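Local coordinates for protein beta-1,4-mannanase (Caldicellulosiruptor saccharolyticus, PDB 1PMH) that binds mannohexaose as a carbohydrate-binding module and probably brings its parent beta-1,4-mannanase to mannan, at residues K32-Q37 and A47-V52; M89-D94 and S167-P172; T80-V85 and I180-A185. All blocks are in the same frame, centred on the assembly; numbering follows the deposited sequence. Where two conformers were deposited one is given.

Contact 1 of 3, residues K32-Q37 and A47-V52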
# COMPACT_ATOMS: atom_id res chain seq x y z
N LYS A 32 -11.26 1.60 -7.80
CA LYS A 32 -10.45 2.09 -8.91
C LYS A 32 -9.04 2.27 -8.45
O LYS A 32 -8.79 2.66 -7.31
CB LYS A 32 -10.98 3.42 -9.46
CG LYS A 32 -10.34 3.90 -10.76
CD LYS A 32 -10.92 5.20 -11.22
CE LYS A 32 -10.06 5.75 -12.32
NZ LYS A 32 -10.13 4.86 -13.51
N VAL A 33 -8.12 1.91 -9.33
CA VAL A 33 -6.70 2.04 -9.14
C VAL A 33 -6.21 2.93 -10.29
O VAL A 33 -6.49 2.66 -11.46
CB VAL A 33 -6.00 0.71 -9.20
CG1 VAL A 33 -4.50 0.87 -9.02
CG2 VAL A 33 -6.50 -0.25 -8.15
N SER A 34 -5.52 4.01 -9.96
CA SER A 34 -5.03 4.94 -10.99
C SER A 34 -3.77 5.62 -10.51
O SER A 34 -3.47 5.63 -9.34
CB SER A 34 -6.13 5.96 -11.35
OG SER A 34 -6.38 6.83 -10.26
N VAL A 35 -3.06 6.24 -11.46
CA VAL A 35 -1.91 7.08 -11.14
C VAL A 35 -2.46 8.51 -11.05
O VAL A 35 -3.23 8.92 -11.88
CB VAL A 35 -0.73 6.83 -12.09
CG1 VAL A 35 -1.07 7.15 -13.55
CG2 VAL A 35 0.52 7.53 -11.60
N SER A 36 -2.00 9.23 -10.05
CA SER A 36 -2.50 10.55 -9.76
C SER A 36 -1.38 11.56 -9.53
O SER A 36 -0.37 11.23 -8.94
CB SER A 36 -3.39 10.45 -8.51
OG SER A 36 -3.91 11.68 -8.06
N GLN A 37 -1.70 12.80 -9.88
CA GLN A 37 -0.88 13.98 -9.54
C GLN A 37 -1.43 14.76 -8.36
O GLN A 37 -0.97 15.86 -8.11
CB GLN A 37 -0.67 14.90 -10.78
CG GLN A 37 0.13 14.18 -11.85
CD GLN A 37 0.32 15.06 -13.07
OE1 GLN A 37 0.76 16.22 -12.99
NE2 GLN A 37 -0.08 14.57 -14.20
N ALA A 47 1.54 9.53 -7.58
CA ALA A 47 1.24 8.56 -6.54
C ALA A 47 0.16 7.63 -7.04
O ALA A 47 -0.56 7.96 -7.97
CB ALA A 47 0.83 9.25 -5.26
N LEU A 48 0.03 6.49 -6.39
CA LEU A 48 -1.01 5.54 -6.67
C LEU A 48 -2.24 5.91 -5.91
O LEU A 48 -2.23 5.89 -4.69
CB LEU A 48 -0.54 4.12 -6.39
CG LEU A 48 -1.43 2.99 -6.93
CD1 LEU A 48 -1.29 2.89 -8.43
CD2 LEU A 48 -1.10 1.70 -6.24
N ARG A 49 -3.34 6.16 -6.61
CA ARG A 49 -4.62 6.48 -6.00
C ARG A 49 -5.54 5.27 -6.00
O ARG A 49 -5.84 4.70 -7.07
CB ARG A 49 -5.28 7.65 -6.76
CG ARG A 49 -6.63 8.05 -6.19
CD ARG A 49 -7.20 9.27 -6.88
NE ARG A 49 -8.60 9.47 -6.49
CZ ARG A 49 -9.20 10.61 -6.30
NH1 ARG A 49 -8.60 11.77 -6.51
NH2 ARG A 49 -10.47 10.55 -5.96
N LEU A 50 -6.04 4.91 -4.83
CA LEU A 50 -7.00 3.83 -4.63
C LEU A 50 -8.30 4.48 -4.19
O LEU A 50 -8.38 5.05 -3.12
CB LEU A 50 -6.50 2.89 -3.54
CG LEU A 50 -5.07 2.37 -3.66
CD1 LEU A 50 -4.68 1.54 -2.43
CD2 LEU A 50 -4.89 1.62 -4.95
N ASP A 51 -9.30 4.44 -5.04
CA ASP A 51 -10.64 4.92 -4.63
C ASP A 51 -11.34 3.81 -3.93
O ASP A 51 -11.55 2.76 -4.53
CB ASP A 51 -11.41 5.40 -5.86
CG ASP A 51 -10.76 6.61 -6.46
OD1 ASP A 51 -10.67 7.62 -5.73
OD2 ASP A 51 -10.32 6.61 -7.62
N VAL A 52 -11.59 3.96 -2.62
CA VAL A 52 -12.17 2.91 -1.79
C VAL A 52 -13.56 3.33 -1.32
O VAL A 52 -13.90 4.52 -1.21
CB VAL A 52 -11.27 2.50 -0.60
CG1 VAL A 52 -9.89 2.26 -1.04
CG2 VAL A 52 -11.29 3.52 0.51
O HOH W 1 -8.07 5.55 -8.65
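D51 lies beside K32, its carboxylate turned to R49 of the same strand and to a water shared with S34. Its CB stands 4.1 Å from K32 CB. With CG anti to the carbonyl carbon (chi1 -66°), the carboxylate turns back along its strand toward R49. OD1 takes both R49 NE and R49 NH2, a side-on grip on its syn side; NE to OD1 is 2.9 Å. OD2 packs against K32 CB at 3.7 Å and accepts from a water; the same water donates to R49 O and accepts from S34 OG, 2.7 Å from water to OG. Beneath this polar face runs the antiparallel hairpin 30-36/47-53 of the jellyroll beta-sandwich: S34 and R49 exchange two backbone bonds, S36 and A47 two more, and D51 N reaches K32 O. With an alanine at D51, R49 NE and NH2 would probably lack this acceptor, though NH1 keeps D38, and the water would lose one of three partners. On the other face V33 splays its methyls, CG1 anti to the backbone N (chi1 179°) and 3.8 Å from L48 CD1, CG2 4.0 Å from L50 CD2. L65 of strand 61-68, in the opposing sheet, packs on all three residues.

Contact 2 of 3, residues M89-D94 and S167-P172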
# COMPACT_ATOMS: atom_id res chain seq x y z
N MSE A 89 1.67 5.84 2.92
CA MSE A 89 0.23 5.80 2.69
C MSE A 89 -0.36 7.11 3.14
O MSE A 89 -0.00 7.61 4.20
CB MSE A 89 -0.30 4.63 3.49
CG MSE A 89 -1.74 4.41 3.37
SE MSE A 89 -2.33 2.98 4.58
CE MSE A 89 -1.31 1.74 4.08
N PHE A 90 -1.30 7.65 2.35
CA PHE A 90 -1.87 8.97 2.57
C PHE A 90 -3.39 8.87 2.52
O PHE A 90 -3.92 8.37 1.54
CB PHE A 90 -1.42 9.99 1.49
CG PHE A 90 0.07 10.07 1.30
CD1 PHE A 90 0.75 9.11 0.61
CD2 PHE A 90 0.77 11.14 1.79
CE1 PHE A 90 2.12 9.15 0.47
CE2 PHE A 90 2.15 11.20 1.65
CZ PHE A 90 2.80 10.18 1.00
N ILE A 91 -4.06 9.44 3.51
CA ILE A 91 -5.53 9.47 3.50
C ILE A 91 -5.93 10.91 3.81
O ILE A 91 -5.50 11.46 4.81
CB ILE A 91 -6.17 8.52 4.54
CG1 ILE A 91 -5.50 7.14 4.55
CG2 ILE A 91 -7.64 8.42 4.24
CD1 ILE A 91 -4.39 6.94 5.57
N PRO A 92 -6.78 11.53 2.97
CA PRO A 92 -7.26 12.91 3.25
C PRO A 92 -7.76 12.99 4.70
O PRO A 92 -8.69 12.29 5.09
CB PRO A 92 -8.37 13.09 2.24
CG PRO A 92 -8.05 12.22 1.15
CD PRO A 92 -7.35 11.04 1.70
N TYR A 93 -7.21 13.92 5.47
CA TYR A 93 -7.43 13.98 6.89
C TYR A 93 -8.83 14.37 7.25
O TYR A 93 -9.45 13.73 8.10
CB TYR A 93 -6.44 14.93 7.55
CG TYR A 93 -6.59 15.02 9.04
CD1 TYR A 93 -5.93 14.16 9.91
CD2 TYR A 93 -7.48 15.94 9.60
CE1 TYR A 93 -6.12 14.24 11.26
CE2 TYR A 93 -7.68 16.01 10.96
CZ TYR A 93 -7.00 15.15 11.79
OH TYR A 93 -7.20 15.20 13.15
N ASP A 94 -9.34 15.43 6.64
CA ASP A 94 -10.63 15.96 7.09
C ASP A 94 -11.74 14.94 6.87
O ASP A 94 -12.51 14.64 7.77
CB ASP A 94 -10.92 17.29 6.40
CG ASP A 94 -10.04 18.41 6.92
OD1 ASP A 94 -9.46 18.33 8.03
OD2 ASP A 94 -9.87 19.43 6.24
N SER A 167 -16.07 0.90 8.97
CA SER A 167 -15.84 2.23 8.40
C SER A 167 -16.92 2.57 7.38
O SER A 167 -17.38 1.73 6.62
CB SER A 167 -14.48 2.26 7.70
OG SER A 167 -14.24 3.50 7.06
N ASN A 168 -17.25 3.87 7.30
CA ASN A 168 -18.04 4.42 6.20
C ASN A 168 -17.24 5.33 5.29
O ASN A 168 -17.82 6.10 4.50
CB ASN A 168 -19.29 5.14 6.70
CG ASN A 168 -19.00 6.33 7.55
OD1 ASN A 168 -17.82 6.65 7.82
ND2 ASN A 168 -19.94 7.05 8.01
N TYR A 169 -15.91 5.25 5.35
CA TYR A 169 -15.10 6.10 4.47
C TYR A 169 -15.29 5.73 3.01
O TYR A 169 -15.20 4.57 2.66
CB TYR A 169 -13.61 5.96 4.90
CG TYR A 169 -12.67 6.82 4.10
CD1 TYR A 169 -12.64 8.21 4.24
CD2 TYR A 169 -11.89 6.29 3.09
CE1 TYR A 169 -11.82 8.98 3.48
CE2 TYR A 169 -11.02 7.07 2.34
CZ TYR A 169 -11.02 8.43 2.51
OH TYR A 169 -10.24 9.26 1.76
N LYS A 170 -15.50 6.74 2.18
CA LYS A 170 -15.58 6.62 0.73
C LYS A 170 -14.72 7.73 0.19
O LYS A 170 -15.07 8.89 0.25
CB LYS A 170 -17.01 6.75 0.26
CG LYS A 170 -17.89 5.65 0.83
CD LYS A 170 -19.24 5.65 0.14
CE LYS A 170 -20.26 4.71 0.75
NZ LYS A 170 -21.21 4.14 -0.27
N GLY A 171 -13.59 7.41 -0.36
CA GLY A 171 -12.62 8.40 -0.81
C GLY A 171 -11.32 7.72 -1.17
O GLY A 171 -11.21 6.48 -1.15
N PRO A 172 -10.34 8.52 -1.54
CA PRO A 172 -9.05 7.95 -1.91
C PRO A 172 -8.17 7.57 -0.74
O PRO A 172 -8.22 8.18 0.34
CB PRO A 172 -8.42 9.07 -2.72
CG PRO A 172 -8.97 10.32 -2.14
CD PRO A 172 -10.40 9.98 -1.78
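P92 and Y169 meet at about a right angle, and the tight part of this buried contact is gathered round the tyrosine's hydroxyl. P92 CD sits 3.4 Å from Y169 OH. The same carbon is 3.3 Å from P172 O, so the proline ring presses on two polar atoms that are themselves joined. Y169 OH donates to P172 O over 2.7 Å, tilted somewhat from the carbonyl plane. That bond, made within 167-172, gives the hydroxyl a partner in an apolar setting and pins the far end of the ring. The ring gets there because Y169 CG stands anti to its backbone nitrogen (chi1 -178°), which swings the side chain toward strand 84-92. I91 then comes in obliquely with its CG2 methyl, 3.8 Å from Y169 CZ, while G171 N lies over one face of the ring, nearer its edge than its centre.

Outward the fit slackens. P172, partly exposed, crosses P92 obliquely, and their CG atoms stand 3.9 Å apart. At the other end of 167-172, S167 and N168 do not touch 89-94 at all; S167 OG instead accepts from Y169 N at 3.0 Å, and N168 OD1 is held by Q100 N. K170 is exposed to solvent, with a weak, long ion pair to E53.

P92 is the N-cap residue of helix 93-98, so the contact falls where strand 84-92 gives way to helix. Across from it, an ST turn closed by S167 leads through the corner at G171 into strand 172-181, a linker between the two sheets of the beta-sandwich.

Contact 3 of 3, residues T80-V85 and I180-A185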
# COMPACT_ATOMS: atom_id res chain seq x y z
N THR A 80 17.30 -12.45 -1.61
CA THR A 80 18.59 -12.47 -0.95
C THR A 80 19.13 -11.05 -0.79
O THR A 80 19.21 -10.30 -1.76
CB THR A 80 19.60 -13.35 -1.70
OG1 THR A 80 19.08 -14.69 -1.81
CG2 THR A 80 20.95 -13.48 -0.97
N GLY A 81 19.49 -10.70 0.43
CA GLY A 81 20.02 -9.37 0.70
C GLY A 81 19.01 -8.27 0.86
O GLY A 81 19.39 -7.16 1.22
N TYR A 82 17.74 -8.56 0.66
CA TYR A 82 16.69 -7.58 0.94
C TYR A 82 16.14 -7.86 2.33
O TYR A 82 15.90 -9.01 2.68
CB TYR A 82 15.58 -7.64 -0.12
CG TYR A 82 16.04 -7.20 -1.51
CD1 TYR A 82 16.62 -8.10 -2.40
CD2 TYR A 82 15.89 -5.90 -1.95
CE1 TYR A 82 17.03 -7.70 -3.66
CE2 TYR A 82 16.29 -5.48 -3.22
CZ TYR A 82 16.88 -6.38 -4.06
OH TYR A 82 17.28 -6.02 -5.32
N LYS A 83 15.94 -6.80 3.12
CA LYS A 83 15.60 -6.93 4.52
C LYS A 83 14.33 -6.22 4.93
O LYS A 83 13.84 -6.48 6.03
CB LYS A 83 16.76 -6.50 5.45
CG LYS A 83 18.04 -7.29 5.17
CD LYS A 83 19.06 -7.00 6.24
CE LYS A 83 20.30 -7.84 6.05
NZ LYS A 83 21.22 -7.72 7.18
N SER A 84 13.76 -5.37 4.07
CA SER A 84 12.56 -4.66 4.44
C SER A 84 11.73 -4.29 3.22
O SER A 84 12.25 -4.17 2.12
CB SER A 84 12.88 -3.39 5.27
OG SER A 84 13.57 -2.42 4.53
N VAL A 85 10.45 -4.06 3.47
CA VAL A 85 9.53 -3.40 2.53
C VAL A 85 9.01 -2.15 3.22
O VAL A 85 8.48 -2.23 4.31
CB VAL A 85 8.36 -4.32 2.12
CG1 VAL A 85 7.38 -3.53 1.23
CG2 VAL A 85 8.93 -5.54 1.36
N ILE A 180 11.47 -2.09 -1.89
CA ILE A 180 12.02 -3.35 -1.38
C ILE A 180 13.51 -3.08 -1.24
O ILE A 180 14.19 -2.78 -2.23
CB ILE A 180 11.68 -4.51 -2.33
CG1 ILE A 180 10.16 -4.63 -2.57
CG2 ILE A 180 12.38 -5.80 -1.84
CD1 ILE A 180 9.88 -5.63 -3.70
N ARG A 181 13.98 -3.12 0.01
CA ARG A 181 15.22 -2.45 0.39
C ARG A 181 16.17 -3.42 1.09
O ARG A 181 15.72 -4.24 1.88
CB ARG A 181 14.97 -1.27 1.34
CG ARG A 181 14.02 -0.22 0.83
CD ARG A 181 13.91 0.97 1.76
NE ARG A 181 15.08 1.83 1.61
CZ ARG A 181 15.52 2.72 2.49
NH1 ARG A 181 14.91 2.89 3.64
NH2 ARG A 181 16.65 3.38 2.25
N PRO A 182 17.47 -3.25 0.89
CA PRO A 182 18.44 -3.94 1.77
C PRO A 182 18.48 -3.43 3.21
O PRO A 182 18.97 -4.11 4.14
CB PRO A 182 19.77 -3.73 1.04
CG PRO A 182 19.59 -2.41 0.29
CD PRO A 182 18.14 -2.45 -0.15
N GLU A 183 17.97 -2.22 3.44
CA GLU A 183 17.98 -1.65 4.77
C GLU A 183 17.17 -2.47 5.77
O GLU A 183 16.07 -2.92 5.45
CB GLU A 183 17.46 -0.21 4.71
CG GLU A 183 18.42 0.82 4.13
CD GLU A 183 18.66 0.77 2.64
OE1 GLU A 183 17.90 0.13 1.88
OE2 GLU A 183 19.68 1.36 2.25
N ASP A 184 17.68 -2.63 6.99
CA ASP A 184 16.96 -3.35 8.02
C ASP A 184 15.72 -2.57 8.42
O ASP A 184 15.73 -1.36 8.43
CB ASP A 184 17.87 -3.45 9.26
CG ASP A 184 19.21 -4.10 8.98
OD1 ASP A 184 20.06 -3.51 8.25
OD2 ASP A 184 19.41 -5.25 9.45
N ALA A 185 14.66 -3.28 8.77
CA ALA A 185 13.48 -2.65 9.34
C ALA A 185 13.70 -2.29 10.82
O ALA A 185 14.51 -2.93 11.50
CB ALA A 185 12.27 -3.53 9.20
OXT ALA A 185 12.98 -1.40 11.28
O HOH W 2 14.87 -6.19 8.61
O HOH W 3 21.92 -5.00 7.05
O HOH W 4 13.42 0.35 5.24
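In one of its two conformers, I180 rests its CG2 methyl against the Y82 ring at the apolar centre, 3.5 Å from Y82 CD2, the two side chains crossing at about a right angle. The methyl is placed by I180 CG2 standing anti to the backbone nitrogen, while the other branch, CG1, packs 4.2 Å from V85 CG2. The tyrosine hydroxyl is held by N5 O, and R181 N lies at the ring's edge.

The strands here, 84-92 and 172-181, are antiparallel neighbours in one sheet of the jellyroll, and their pairing starts with a classic beta bulge: K83 and S84 both face R181. R181 O accepts from two donors, K83 N at 2.9 Å and S84 N at 3.1 Å, both in the carbonyl plane, while R181 N returns a bond to S84 O. Just before the bulge, G81 O touches P182 CA.

Further out the chain end folds back over S84. S84 OG, between its backbone nitrogen and carbonyl carbon (chi1 66°), donates to E183 O at 2.7 Å and accepts from a water that in turn accepts a weak bond from R181 NH1. The guanidinium's stronger partner is E86, while E183 CG lies over one of its faces. A second water, accepting from A185 N, links the last residue to K83 O.

At the outer, polar edge K83 and D184 run side by side. K83 CG and CD graze P182 O, and K83 NZ makes a long salt bridge to D184 OD2, 3.8 Å away, while a third water bridges the same NZ to D184 OD1.

Overall arrangement
All three contacts reach the same antiparallel sheet, and strand 172-181 ties them together: its start lies in contact 2, its end in contact 3, and contact 1 pairs with it through strand 47-53. Contacts 1 and 2 touch, V52 N lying 2.9 Å from G171 O in a probable hydrogen bond and V52 CG2 packing on the Y169 ring. Contact 3 stands on the other side of the chain's centre, about 26 Å from contact 1 and 29 Å from contact 2, centre to centre. Contact 2 is the buried one and relies on packing; contacts 1 and 3, partly buried, pair strands by backbone bonds and add charged pairs and bridging waters.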